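Local structure of uncharacterized protein (Pseudomonas aeruginosa UCBPP-PA14, 3FD9) at residues A[54-57]-A[58-62]; A[95-98]-A[99-103]; A[106-109]-A[110-113]; A[188-191]-A[192-195]; A[223-226]-A[227-230]. The protein is an antiactivator of the type III secretion regulon that probably disrupts ExsA self-association and DNA binding until ExsC relieves the block upon host contact. One frame throughout, in Å; residues are numbered along the deposited sequence.

Interaction 1 of 5, residues A[54-57]-A[58-62]; sequences LQQR and LARGL
With CG anti to the backbone N (chi1 174°) and an extended chain beyond it, Gln56 runs out over Arg60, whose own CG sits beside its backbone N. Arg57 takes another course: a bend at chi3 (70°) folds its guanidinium over toward the end of the helix and the carbonyl of Leu62. One turn apart, the first pair shows how flat polar groups can pack without bonding to each other. The carboxamide and guanidinium lie nearly parallel, 11° apart, and Gln56 CG rests over the guanidinium centre, 3.5 Å from Arg60 CZ. Gln56 NE2 and Arg60 NH1, 3.4 Å apart, are both donors and make no bond to each other; the Gln56 amide bonds to Gln247 and Asp250, and the other terminal nitrogen of Arg60, NH2, to the carbonyl of Leu245. Arg57 grips Leu62 O side-on. Its NE gives the shorter bond, 2.8 Å to Leu62 O, and NH2 adds one of 3.1 Å to the same oxygen from the same face of the carbonyl. Both bonds lie in the guanidinium plane, which fixes its rotation, while NH1 forms a salt bridge with Asp89. In the backbone, Leu62 N bonds to Arg57 O (2.9 Å) and Gly61 N to Leu58 O (3.0 Å). With positive phi at Gly61, the two bonds make the Schellman motif that ends helix 52-60.

Interaction 2 of 5, residues A[95-98]-A[99-103]; sequences VPQS and MIDWV
Among the polar contacts, the side-chain bond from Gln97 NE2 to Asp101 OD2 spans one helical turn at 3.2 Å and is nearly straight (171°). A bend at chi2 (58°) swings the Gln97 amide along the helix. The acceptor lies in the amide plane, whereas NE2 approaches OD2 from above the carboxylate plane, the two planes being 40° apart. The same OD2 forms a salt bridge with Arg31 of the second subunit, so this one oxygen is shared between a neighbour on its own helix and another chain. Backbone bonds supply the next class. Val95 stands at the N-cap of helix 96-115, with Pro96 opening the first turn, and Val95 O accepts from Met99 N at 2.9 Å. Proline suits the first turn, where a backbone N-H has no acceptor in a preceding turn. Ser98 O takes the amide of Trp102 at 3.1 Å, and the helix widens into a pi-type turn over 100-103. The remaining contacts are van der Waals in kind, several of them carbon against oxygen. Ile100 lays CG1 and CD1 alongside Pro96 O, and turns to Met197, Leu200 and Leu201 of helix 193-203. Ser98 O sits at the edge of the Trp102 indole, 3.8 Å from CE3, and Ser98 OG is 4.0 Å from Trp102 CZ3. Met99, a selenomethionine, carries its chain away toward Leu206 and Leu226.

Interaction 3 of 5, residues A[106-109]-A[110-113]; sequences PVYG and WWES
Tyr108 and Trp111 form the dense, buried side of this helical turn. Both have CG anti to the backbone N (chi1 -174° and 179°), which, three residues apart, lets the two rings lean off the same flank. Trp111 CE3 lies over one face of the tyrosine, toward its rim, and Tyr108 CE1 is 3.7 Å from Trp111 CZ3. With planes at 56° and centroids 5.3 Å apart, the rings form an oblique pair. Neighbouring aromatics extend the cluster, for Tyr108 stacks on Trp193 and Trp111 meets Trp190 edge-to-face. This is aromatic packing at i and i+3 on one flank of helix 96-115, just beyond a kink where Pro106 cannot bond to the turn before. Helical backbone bonds accompany the pair, such as Trp111 N to Val107 O at 2.8 Å. The other flank is looser and partly exposed. There Gly109 O is the shared acceptor, held by Ser113 N at 3.3 Å and by Ser113 OG at 3.1 Å from opposite faces of the carbonyl plane. Between the flanks, Glu112 OE2 comes to the tyrosine edge, 4.1 Å from Tyr108 CE2, and forms salt bridges with Arg123 and with Arg38 of the second subunit.

Interaction 4 of 5, residues A[188-191]-A[192-195]; sequences SAWP and NWQR
One face of the Trp190 indole is covered along its length by Trp193. Over the five-membered ring sits Trp193 CB, a CH-pi contact 4.0 Å from the ring centroid and only 9° off the normal. Farther out, Trp193 CE3 stands over the rim of the six-membered ring, 3.6 Å from Trp190 CH2. The second indole is tilted, planes at 56°, so this is an oblique meeting. At the Trp190 edge, NE1 bonds to the carbonyl of Phe209, which would help to fix the ring's rotation. The Phe209 ring also meets Trp193, with planes at about 45°. Both tryptophans place CG anti to the backbone N, and a type I beta turn brings them side by side: Trp193 N bonds to Trp190 O at 3.2 Å, from above the carbonyl plane. The turn joins the end of helix 157-189 to the start of helix 193-203 and lies against helix 96-115, with Gln194 bonded to Met39 of the second subunit.

Interaction 5 of 5, residues A[223-226]-A[227-230]; sequences LCRL and DDDV
From CB outward, Arg225 runs beside the carboxylate of Asp229. Its CB lies 3.8 Å from Asp229 OD2, and Arg225 CD comes to 3.5 Å of the same oxygen. Bends at chi2 and chi3 (-141° and 82°) then turn the guanidinium back over the loop. At the head of the side chain, Arg225 CZ is 3.6 Å from Asp228 CB, which with its carboxylate covers one face of the flat group. The two terminal nitrogens part company. NH2 is paired with Asp228 OD1 by a long salt bridge of 3.6 Å, in which the oxygen stands well out of the guanidinium plane and no N-H points at it. NH1 is modelled in a salt bridge with Asp229 OD1 at the guanidinium edge, though it is crowded against that residue in the model and its exact place is doubtful. The backbone draws the loop together as well: Arg225 O accepts Asp229 N at 3.0 Å, and Asp228 N in a weak bond. Leu226 packs on Leu93, Met99 and Trp254, on the buried side of the link between helices 217-223 and 232-241. One arginine thus faces two aspartates, with a third, Asp227, next to them in the chain but directed elsewhere, so the turn probably keeps a net negative charge, and its ion pairs, being at the surface, are likely to be weakened by water.

Helix 96-115 is the common thread. It carries interactions 2 and 3, whose centres lie 15 Å apart, and the other three pack against it. Interaction 1 reaches it through Leu62, with CD1 3.5 Å from Trp102 CZ2, and through Arg60, whose NH2 is 3.5 Å from Pro106 CB of interaction 3. Interaction 4 joins interaction 3 in an aromatic cluster, their centres 13 Å apart and Tyr108 CD1 3.5 Å from Trp193 CE2. Interaction 5 meets interaction 2 where Met99 CE lies 3.9 Å from Leu226 CD1. Interactions 1 to 4 all touch the second subunit, whereas interaction 5, at the periphery, touches no other chain of the assembly.

Interaction 1 of 5, residues A[54-57]-A[58-62]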
loop_
_atom_site.group_PDB
_atom_site.type_symbol
_atom_site.label_atom_id
_atom_site.label_comp_id
_atom_site.label_asym_id
_atom_site.label_seq_id
_atom_site.Cartn_x
_atom_site.Cartn_y
_atom_site.Cartn_z
ATOM N N LEU A 54 -14.369 -12.884 1.320
ATOM C CA LEU A 54 -13.355 -11.924 0.918
ATOM C C LEU A 54 -13.878 -10.496 1.078
ATOM O O LEU A 54 -13.114 -9.577 1.351
ATOM C CB LEU A 54 -12.889 -12.192 -0.514
ATOM C CG LEU A 54 -11.656 -11.403 -0.963
ATOM C CD1 LEU A 54 -10.518 -11.534 0.047
ATOM C CD2 LEU A 54 -11.192 -11.840 -2.346
ATOM N N GLN A 55 -15.183 -10.316 0.915
ATOM C CA GLN A 55 -15.795 -9.001 1.088
ATOM C C GLN A 55 -15.728 -8.547 2.546
ATOM O O GLN A 55 -15.571 -7.363 2.837
ATOM C CB GLN A 55 -17.252 -9.029 0.625
ATOM C CG GLN A 55 -17.436 -9.206 -0.868
ATOM C CD GLN A 55 -17.090 -7.959 -1.640
ATOM O OE1 GLN A 55 -16.980 -6.868 -1.071
ATOM N NE2 GLN A 55 -16.914 -8.108 -2.949
ATOM N N GLN A 56 -15.869 -9.508 3.452
ATOM C CA GLN A 56 -15.802 -9.267 4.882
ATOM C C GLN A 56 -14.390 -8.843 5.255
ATOM O O GLN A 56 -14.193 -7.868 5.982
ATOM C CB GLN A 56 -16.199 -10.546 5.627
ATOM C CG GLN A 56 -16.061 -10.524 7.150
ATOM C CD GLN A 56 -16.736 -11.732 7.813
ATOM O OE1 GLN A 56 -17.968 -11.847 7.820
ATOM N NE2 GLN A 56 -15.930 -12.635 8.367
ATOM N N ARG A 57 -13.401 -9.568 4.743
ATOM C CA ARG A 57 -12.012 -9.217 4.998
ATOM C C ARG A 57 -11.684 -7.840 4.444
ATOM O O ARG A 57 -10.992 -7.061 5.098
ATOM C CB ARG A 57 -11.062 -10.281 4.459
ATOM C CG ARG A 57 -11.183 -11.588 5.216
ATOM C CD ARG A 57 -10.037 -12.521 4.938
ATOM N NE ARG A 57 -8.797 -12.027 5.533
ATOM C CZ ARG A 57 -8.139 -12.626 6.521
ATOM N NH1 ARG A 57 -8.595 -13.761 7.041
ATOM N NH2 ARG A 57 -7.018 -12.090 6.983
ATOM N N LEU A 58 -12.191 -7.523 3.257
ATOM C CA LEU A 58 -11.972 -6.196 2.682
ATOM C C LEU A 58 -12.487 -5.093 3.612
ATOM O O LEU A 58 -11.737 -4.193 4.014
ATOM C CB LEU A 58 -12.625 -6.078 1.304
ATOM C CG LEU A 58 -12.588 -4.696 0.637
ATOM C CD1 LEU A 58 -11.181 -4.172 0.519
ATOM C CD2 LEU A 58 -13.248 -4.738 -0.743
ATOM N N ALA A 59 -13.766 -5.178 3.962
ATOM C CA ALA A 59 -14.397 -4.194 4.834
ATOM C C ALA A 59 -13.654 -4.027 6.168
ATOM O O ALA A 59 -13.634 -2.942 6.751
ATOM C CB ALA A 59 -15.842 -4.573 5.082
ATOM N N ARG A 60 -13.038 -5.100 6.643
ATOM C CA ARG A 60 -12.411 -5.086 7.953
ATOM C C ARG A 60 -10.928 -4.748 7.863
ATOM O O ARG A 60 -10.276 -4.523 8.885
ATOM C CB ARG A 60 -12.639 -6.426 8.662
ATOM C CG ARG A 60 -14.127 -6.718 8.881
ATOM C CD ARG A 60 -14.376 -8.065 9.541
ATOM N NE ARG A 60 -15.796 -8.255 9.844
ATOM C CZ ARG A 60 -16.296 -9.342 10.428
ATOM N NH1 ARG A 60 -15.492 -10.338 10.768
ATOM N NH2 ARG A 60 -17.591 -9.436 10.676
ATOM N N GLY A 61 -10.401 -4.701 6.642
ATOM C CA GLY A 61 -8.993 -4.423 6.432
ATOM C C GLY A 61 -8.087 -5.595 6.768
ATOM O O GLY A 61 -6.914 -5.404 7.101
ATOM N N LEU A 62 -8.617 -6.810 6.665
ATOM C CA LEU A 62 -7.875 -7.996 7.083
ATOM C C LEU A 62 -7.070 -8.664 5.957
ATOM O O LEU A 62 -7.534 -9.593 5.301
ATOM C CB LEU A 62 -8.812 -9.000 7.758
ATOM C CG LEU A 62 -9.509 -8.473 9.019
ATOM C CD1 LEU A 62 -10.485 -9.489 9.575
ATOM C CD2 LEU A 62 -8.489 -8.098 10.076
#

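Interaction 2 of 5, residues A[95-98]-A[99-103]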
loop_
_atom_site.group_PDB
_atom_site.type_symbol
_atom_site.label_atom_id
_atom_site.label_comp_id
_atom_site.label_asym_id
_atom_site.label_seq_id
_atom_site.Cartn_x
_atom_site.Cartn_y
_atom_site.Cartn_z
ATOM N N VAL A 95 -5.665 -13.542 21.231
ATOM C CA VAL A 95 -5.110 -12.324 20.635
ATOM C C VAL A 95 -6.073 -11.123 20.675
ATOM O O VAL A 95 -7.093 -11.116 19.996
ATOM C CB VAL A 95 -4.736 -12.581 19.156
ATOM C CG1 VAL A 95 -3.809 -11.495 18.641
ATOM C CG2 VAL A 95 -4.122 -13.967 18.987
ATOM N N PRO A 96 -5.751 -10.100 21.465
ATOM C CA PRO A 96 -6.625 -8.927 21.510
ATOM C C PRO A 96 -6.939 -8.351 20.130
ATOM O O PRO A 96 -8.052 -7.874 19.908
ATOM C CB PRO A 96 -5.806 -7.925 22.321
ATOM C CG PRO A 96 -4.997 -8.778 23.227
ATOM C CD PRO A 96 -4.651 -10.006 22.436
ATOM N N GLN A 97 -5.969 -8.383 19.225
ATOM C CA GLN A 97 -6.175 -7.859 17.891
ATOM C C GLN A 97 -7.254 -8.658 17.181
ATOM O O GLN A 97 -8.039 -8.113 16.404
ATOM C CB GLN A 97 -4.890 -7.939 17.084
ATOM C CG GLN A 97 -4.887 -7.011 15.899
ATOM C CD GLN A 97 -5.096 -5.569 16.318
ATOM O OE1 GLN A 97 -4.359 -5.040 17.180
ATOM N NE2 GLN A 97 -6.103 -4.914 15.721
ATOM N N SER A 98 -7.276 -9.960 17.437
ATOM C CA SER A 98 -8.247 -10.843 16.813
ATOM C C SER A 98 -9.618 -10.677 17.454
ATOM O O SER A 98 -10.641 -10.704 16.777
ATOM C CB SER A 98 -7.784 -12.294 16.915
ATOM O OG SER A 98 -6.763 -12.562 15.969
HETATM N N MSE A 99 -9.629 -10.500 18.764
HETATM C CA MSE A 99 -10.856 -10.231 19.489
HETATM C C MSE A 99 -11.526 -8.963 18.955
HETATM O O MSE A 99 -12.750 -8.872 18.890
HETATM C CB MSE A 99 -10.553 -10.082 20.980
HETATM C CG MSE A 99 -11.728 -9.576 21.788
HETATM SE SE MSE A 99 -13.166 -10.907 21.931
HETATM C CE MSE A 99 -12.322 -12.091 23.274
ATOM N N ILE A 100 -10.711 -7.994 18.552
ATOM C CA ILE A 100 -11.214 -6.692 18.144
ATOM C C ILE A 100 -11.745 -6.702 16.724
ATOM O O ILE A 100 -12.796 -6.139 16.442
ATOM C CB ILE A 100 -10.112 -5.622 18.224
ATOM C CG1 ILE A 100 -9.740 -5.334 19.681
ATOM C CG2 ILE A 100 -10.560 -4.353 17.538
ATOM C CD1 ILE A 100 -8.436 -4.559 19.828
ATOM N N ASP A 101 -11.006 -7.328 15.822
ATOM C CA ASP A 101 -11.314 -7.221 14.408
ATOM C C ASP A 101 -12.405 -8.180 13.993
ATOM O O ASP A 101 -13.083 -7.957 12.992
ATOM C CB ASP A 101 -10.069 -7.496 13.581
ATOM C CG ASP A 101 -9.068 -6.377 13.659
ATOM O OD1 ASP A 101 -9.493 -5.197 13.633
ATOM O OD2 ASP A 101 -7.857 -6.677 13.745
ATOM N N TRP A 102 -12.556 -9.253 14.760
ATOM C CA TRP A 102 -13.497 -10.299 14.418
ATOM C C TRP A 102 -14.760 -10.246 15.260
ATOM O O TRP A 102 -15.784 -10.789 14.878
ATOM C CB TRP A 102 -12.833 -11.677 14.509
ATOM C CG TRP A 102 -12.315 -12.159 13.175
ATOM C CD1 TRP A 102 -13.045 -12.740 12.170
ATOM C CD2 TRP A 102 -10.967 -12.090 12.696
ATOM N NE1 TRP A 102 -12.231 -13.031 11.100
ATOM C CE2 TRP A 102 -10.954 -12.642 11.398
ATOM C CE3 TRP A 102 -9.771 -11.616 13.239
ATOM C CZ2 TRP A 102 -9.795 -12.734 10.639
ATOM C CZ3 TRP A 102 -8.619 -11.707 12.478
ATOM C CH2 TRP A 102 -8.640 -12.263 11.194
ATOM N N VAL A 103 -14.701 -9.584 16.403
ATOM C CA VAL A 103 -15.860 -9.532 17.273
ATOM C C VAL A 103 -16.245 -8.095 17.604
ATOM O O VAL A 103 -17.221 -7.575 17.081
ATOM C CB VAL A 103 -15.627 -10.319 18.579
ATOM C CG1 VAL A 103 -16.875 -10.309 19.434
ATOM C CG2 VAL A 103 -15.231 -11.736 18.271
#

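Interaction 3 of 5, residues A[106-109]-A[110-113]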
loop_
_atom_site.group_PDB
_atom_site.type_symbol
_atom_site.label_atom_id
_atom_site.label_comp_id
_atom_site.label_asym_id
_atom_site.label_seq_id
_atom_site.Cartn_x
_atom_site.Cartn_y
_atom_site.Cartn_z
ATOM N N PRO A 106 -17.075 -5.552 14.545
ATOM C CA PRO A 106 -18.290 -5.970 13.831
ATOM C C PRO A 106 -19.530 -5.872 14.719
ATOM O O PRO A 106 -20.548 -5.295 14.332
ATOM C CB PRO A 106 -18.013 -7.434 13.502
ATOM C CG PRO A 106 -16.511 -7.513 13.419
ATOM C CD PRO A 106 -16.017 -6.574 14.488
ATOM N N VAL A 107 -19.435 -6.434 15.917
ATOM C CA VAL A 107 -20.545 -6.429 16.856
ATOM C C VAL A 107 -21.021 -5.018 17.152
ATOM O O VAL A 107 -22.223 -4.770 17.257
ATOM C CB VAL A 107 -20.162 -7.122 18.170
ATOM C CG1 VAL A 107 -21.134 -6.749 19.275
ATOM C CG2 VAL A 107 -20.111 -8.635 17.960
ATOM N N TYR A 108 -20.084 -4.091 17.291
ATOM C CA TYR A 108 -20.452 -2.720 17.624
ATOM C C TYR A 108 -21.131 -2.036 16.455
ATOM O O TYR A 108 -22.037 -1.243 16.639
ATOM C CB TYR A 108 -19.238 -1.903 18.063
ATOM C CG TYR A 108 -19.618 -0.525 18.540
ATOM C CD1 TYR A 108 -19.786 -0.257 19.898
ATOM C CD2 TYR A 108 -19.841 0.504 17.636
ATOM C CE1 TYR A 108 -20.146 1.006 20.343
ATOM C CE2 TYR A 108 -20.204 1.763 18.067
ATOM C CZ TYR A 108 -20.354 2.009 19.421
ATOM O OH TYR A 108 -20.705 3.265 19.848
ATOM N N GLY A 109 -20.681 -2.341 15.246
ATOM C CA GLY A 109 -21.328 -1.811 14.061
ATOM C C GLY A 109 -22.753 -2.314 13.977
ATOM O O GLY A 109 -23.671 -1.578 13.631
ATOM N N TRP A 110 -22.932 -3.586 14.300
ATOM C CA TRP A 110 -24.255 -4.184 14.332
ATOM C C TRP A 110 -25.113 -3.545 15.428
ATOM O O TRP A 110 -26.199 -3.050 15.156
ATOM C CB TRP A 110 -24.151 -5.696 14.528
ATOM C CG TRP A 110 -25.465 -6.365 14.587
ATOM C CD1 TRP A 110 -26.180 -6.868 13.538
ATOM C CD2 TRP A 110 -26.249 -6.604 15.759
ATOM N NE1 TRP A 110 -27.361 -7.408 13.988
ATOM C CE2 TRP A 110 -27.425 -7.257 15.351
ATOM C CE3 TRP A 110 -26.069 -6.331 17.116
ATOM C CZ2 TRP A 110 -28.412 -7.641 16.247
ATOM C CZ3 TRP A 110 -27.052 -6.713 18.007
ATOM C CH2 TRP A 110 -28.211 -7.356 17.569
ATOM N N TRP A 111 -24.622 -3.545 16.662
ATOM C CA TRP A 111 -25.328 -2.888 17.752
ATOM C C TRP A 111 -25.773 -1.500 17.321
ATOM O O TRP A 111 -26.952 -1.171 17.346
ATOM C CB TRP A 111 -24.436 -2.781 18.983
ATOM C CG TRP A 111 -25.082 -2.094 20.141
ATOM C CD1 TRP A 111 -26.110 -2.567 20.899
ATOM C CD2 TRP A 111 -24.742 -0.812 20.685
ATOM N NE1 TRP A 111 -26.435 -1.663 21.881
ATOM C CE2 TRP A 111 -25.609 -0.578 21.771
ATOM C CE3 TRP A 111 -23.789 0.157 20.361
ATOM C CZ2 TRP A 111 -25.553 0.586 22.531
ATOM C CZ3 TRP A 111 -23.731 1.308 21.117
ATOM C CH2 TRP A 111 -24.608 1.515 22.190
ATOM N N GLU A 112 -24.814 -0.690 16.909
ATOM C CA GLU A 112 -25.084 0.652 16.425
ATOM C C GLU A 112 -26.317 0.737 15.513
ATOM O O GLU A 112 -27.108 1.674 15.620
ATOM C CB GLU A 112 -23.857 1.142 15.671
ATOM C CG GLU A 112 -23.785 2.619 15.476
ATOM C CD GLU A 112 -22.611 2.996 14.620
ATOM O OE1 GLU A 112 -22.407 2.344 13.569
ATOM O OE2 GLU A 112 -21.887 3.935 15.003
ATOM N N SER A 113 -26.465 -0.238 14.615
ATOM C CA SER A 113 -27.554 -0.258 13.640
ATOM C C SER A 113 -28.919 -0.407 14.284
ATOM O O SER A 113 -29.904 0.092 13.750
ATOM C CB SER A 113 -27.370 -1.398 12.638
ATOM O OG SER A 113 -26.216 -1.212 11.841
#

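Interaction 4 of 5, residues A[188-191]-A[192-195]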
loop_
_atom_site.group_PDB
_atom_site.type_symbol
_atom_site.label_atom_id
_atom_site.label_comp_id
_atom_site.label_asym_id
_atom_site.label_seq_id
_atom_site.Cartn_x
_atom_site.Cartn_y
_atom_site.Cartn_z
ATOM N N SER A 188 -24.310 7.245 25.166
ATOM C CA SER A 188 -25.158 7.144 26.346
ATOM C C SER A 188 -25.599 5.711 26.623
ATOM O O SER A 188 -25.788 5.328 27.780
ATOM C CB SER A 188 -26.387 8.042 26.202
ATOM O OG SER A 188 -26.025 9.412 26.232
ATOM N N ALA A 189 -25.762 4.923 25.562
ATOM C CA ALA A 189 -26.335 3.582 25.682
ATOM C C ALA A 189 -25.301 2.526 26.066
ATOM O O ALA A 189 -25.657 1.406 26.438
ATOM C CB ALA A 189 -27.027 3.194 24.402
ATOM N N TRP A 190 -24.026 2.890 25.954
ATOM C CA TRP A 190 -22.913 2.016 26.313
ATOM C C TRP A 190 -21.745 2.872 26.761
ATOM O O TRP A 190 -20.743 2.982 26.051
ATOM C CB TRP A 190 -22.466 1.184 25.118
ATOM C CG TRP A 190 -21.566 0.042 25.493
ATOM C CD1 TRP A 190 -20.960 -0.164 26.695
ATOM C CD2 TRP A 190 -21.157 -1.038 24.646
ATOM N NE1 TRP A 190 -20.208 -1.315 26.658
ATOM C CE2 TRP A 190 -20.309 -1.868 25.406
ATOM C CE3 TRP A 190 -21.431 -1.390 23.320
ATOM C CZ2 TRP A 190 -19.734 -3.026 24.885
ATOM C CZ3 TRP A 190 -20.856 -2.539 22.804
ATOM C CH2 TRP A 190 -20.018 -3.343 23.586
ATOM N N PRO A 191 -21.866 3.475 27.948
ATOM C CA PRO A 191 -20.912 4.472 28.444
ATOM C C PRO A 191 -19.468 3.984 28.423
ATOM O O PRO A 191 -18.593 4.745 28.014
ATOM C CB PRO A 191 -21.372 4.702 29.885
ATOM C CG PRO A 191 -22.825 4.302 29.888
ATOM C CD PRO A 191 -22.911 3.162 28.936
ATOM N N ASN A 192 -19.225 2.741 28.841
ATOM C CA ASN A 192 -17.861 2.241 29.018
ATOM C C ASN A 192 -17.239 1.537 27.815
ATOM O O ASN A 192 -16.273 0.784 27.970
ATOM C CB ASN A 192 -17.785 1.305 30.224
ATOM C CG ASN A 192 -18.080 2.007 31.529
ATOM O OD1 ASN A 192 -18.674 1.418 32.432
ATOM N ND2 ASN A 192 -17.669 3.270 31.641
ATOM N N TRP A 193 -17.782 1.776 26.623
ATOM C CA TRP A 193 -17.214 1.205 25.401
ATOM C C TRP A 193 -15.775 1.670 25.234
ATOM O O TRP A 193 -14.902 0.867 24.960
ATOM C CB TRP A 193 -18.062 1.575 24.184
ATOM C CG TRP A 193 -17.395 1.391 22.843
ATOM C CD1 TRP A 193 -16.960 2.379 22.007
ATOM C CD2 TRP A 193 -17.123 0.156 22.173
ATOM N NE1 TRP A 193 -16.424 1.835 20.865
ATOM C CE2 TRP A 193 -16.511 0.471 20.943
ATOM C CE3 TRP A 193 -17.332 -1.185 22.496
ATOM C CZ2 TRP A 193 -16.104 -0.502 20.040
ATOM C CZ3 TRP A 193 -16.931 -2.148 21.608
ATOM C CH2 TRP A 193 -16.322 -1.806 20.388
ATOM N N GLN A 194 -15.533 2.965 25.415
ATOM C CA GLN A 194 -14.179 3.510 25.385
ATOM C C GLN A 194 -13.273 2.798 26.382
ATOM O O GLN A 194 -12.311 2.122 26.008
ATOM C CB GLN A 194 -14.209 4.997 25.728
ATOM C CG GLN A 194 -15.028 5.849 24.773
ATOM C CD GLN A 194 -14.240 6.267 23.545
ATOM O OE1 GLN A 194 -13.003 6.301 23.567
ATOM N NE2 GLN A 194 -14.951 6.596 22.463
ATOM N N ARG A 195 -13.590 2.968 27.660
ATOM C CA ARG A 195 -12.797 2.389 28.726
ATOM C C ARG A 195 -12.459 0.933 28.452
ATOM O O ARG A 195 -11.312 0.510 28.613
ATOM C CB ARG A 195 -13.531 2.499 30.058
ATOM C CG ARG A 195 -12.669 2.117 31.254
ATOM C CD ARG A 195 -13.492 2.042 32.527
ATOM N NE ARG A 195 -14.469 0.960 32.476
ATOM C CZ ARG A 195 -15.129 0.504 33.533
ATOM N NH1 ARG A 195 -14.913 1.037 34.729
ATOM N NH2 ARG A 195 -16.000 -0.486 33.395
#

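Interaction 5 of 5, residues A[223-226]-A[227-230]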
loop_
_atom_site.group_PDB
_atom_site.type_symbol
_atom_site.label_atom_id
_atom_site.label_comp_id
_atom_site.label_asym_id
_atom_site.label_seq_id
_atom_site.Cartn_x
_atom_site.Cartn_y
_atom_site.Cartn_z
ATOM N N LEU A 223 -18.646 -14.989 25.710
ATOM C CA LEU A 223 -17.407 -14.323 25.336
ATOM C C LEU A 223 -16.438 -14.280 26.520
ATOM O O LEU A 223 -15.225 -14.411 26.354
ATOM C CB LEU A 223 -17.690 -12.912 24.804
ATOM C CG LEU A 223 -16.577 -12.278 23.966
ATOM C CD1 LEU A 223 -16.378 -13.052 22.682
ATOM C CD2 LEU A 223 -16.878 -10.833 23.656
ATOM N N CYS A 224 -16.982 -14.121 27.718
ATOM C CA CYS A 224 -16.158 -13.982 28.914
ATOM C C CYS A 224 -15.800 -15.322 29.514
ATOM O O CYS A 224 -15.226 -15.379 30.605
ATOM C CB CYS A 224 -16.875 -13.142 29.962
ATOM S SG CYS A 224 -17.154 -11.463 29.439
ATOM N N ARG A 225 -16.136 -16.399 28.810
ATOM C CA ARG A 225 -15.871 -17.734 29.321
ATOM C C ARG A 225 -15.172 -18.571 28.282
ATOM O O ARG A 225 -15.179 -19.793 28.349
ATOM C CB ARG A 225 -17.166 -18.419 29.744
ATOM C CG ARG A 225 -18.049 -17.556 30.619
ATOM C CD ARG A 225 -18.701 -18.373 31.712
ATOM N NE ARG A 225 -17.792 -18.567 32.841
ATOM C CZ ARG A 225 -17.168 -19.709 33.120
ATOM N NH1 ARG A 225 -17.359 -20.774 32.351
ATOM N NH2 ARG A 225 -16.359 -19.783 34.173
ATOM N N LEU A 226 -14.570 -17.914 27.308
ATOM C CA LEU A 226 -13.948 -18.650 26.228
ATOM C C LEU A 226 -13.013 -19.725 26.768
ATOM O O LEU A 226 -13.007 -20.860 26.278
ATOM C CB LEU A 226 -13.205 -17.693 25.289
ATOM C CG LEU A 226 -14.143 -16.830 24.447
ATOM C CD1 LEU A 226 -13.374 -15.827 23.626
ATOM C CD2 LEU A 226 -14.988 -17.727 23.562
ATOM N N ASP A 227 -12.234 -19.356 27.781
ATOM C CA ASP A 227 -11.181 -20.215 28.306
ATOM C C ASP A 227 -11.726 -21.324 29.198
ATOM O O ASP A 227 -11.163 -22.416 29.278
ATOM C CB ASP A 227 -10.180 -19.379 29.092
ATOM C CG ASP A 227 -8.909 -20.134 29.398
ATOM O OD1 ASP A 227 -8.358 -20.765 28.468
ATOM O OD2 ASP A 227 -8.460 -20.092 30.566
ATOM N N ASP A 228 -12.836 -21.034 29.861
ATOM C CA ASP A 228 -13.392 -21.923 30.866
ATOM C C ASP A 228 -14.326 -22.959 30.256
ATOM O O ASP A 228 -14.044 -24.151 30.300
ATOM C CB ASP A 228 -14.123 -21.098 31.921
ATOM C CG ASP A 228 -13.378 -19.821 32.278
ATOM O OD1 ASP A 228 -12.802 -19.760 33.387
ATOM O OD2 ASP A 228 -13.353 -18.881 31.449
ATOM N N ASP A 229 -15.437 -22.498 29.690
ATOM C CA ASP A 229 -16.405 -23.387 29.067
ATOM C C ASP A 229 -15.894 -23.898 27.726
ATOM O O ASP A 229 -15.176 -23.198 27.010
ATOM C CB ASP A 229 -17.749 -22.674 28.901
ATOM C CG ASP A 229 -18.410 -22.359 30.235
ATOM O OD1 ASP A 229 -18.037 -22.998 31.244
ATOM O OD2 ASP A 229 -19.299 -21.481 30.270
ATOM N N VAL A 230 -16.273 -25.123 27.385
ATOM C CA VAL A 230 -15.790 -25.762 26.164
ATOM C C VAL A 230 -16.667 -25.385 24.975
ATOM O O VAL A 230 -16.188 -25.281 23.839
ATOM C CB VAL A 230 -15.752 -27.297 26.318
ATOM C CG1 VAL A 230 -17.133 -27.833 26.690
ATOM C CG2 VAL A 230 -15.234 -27.949 25.047
#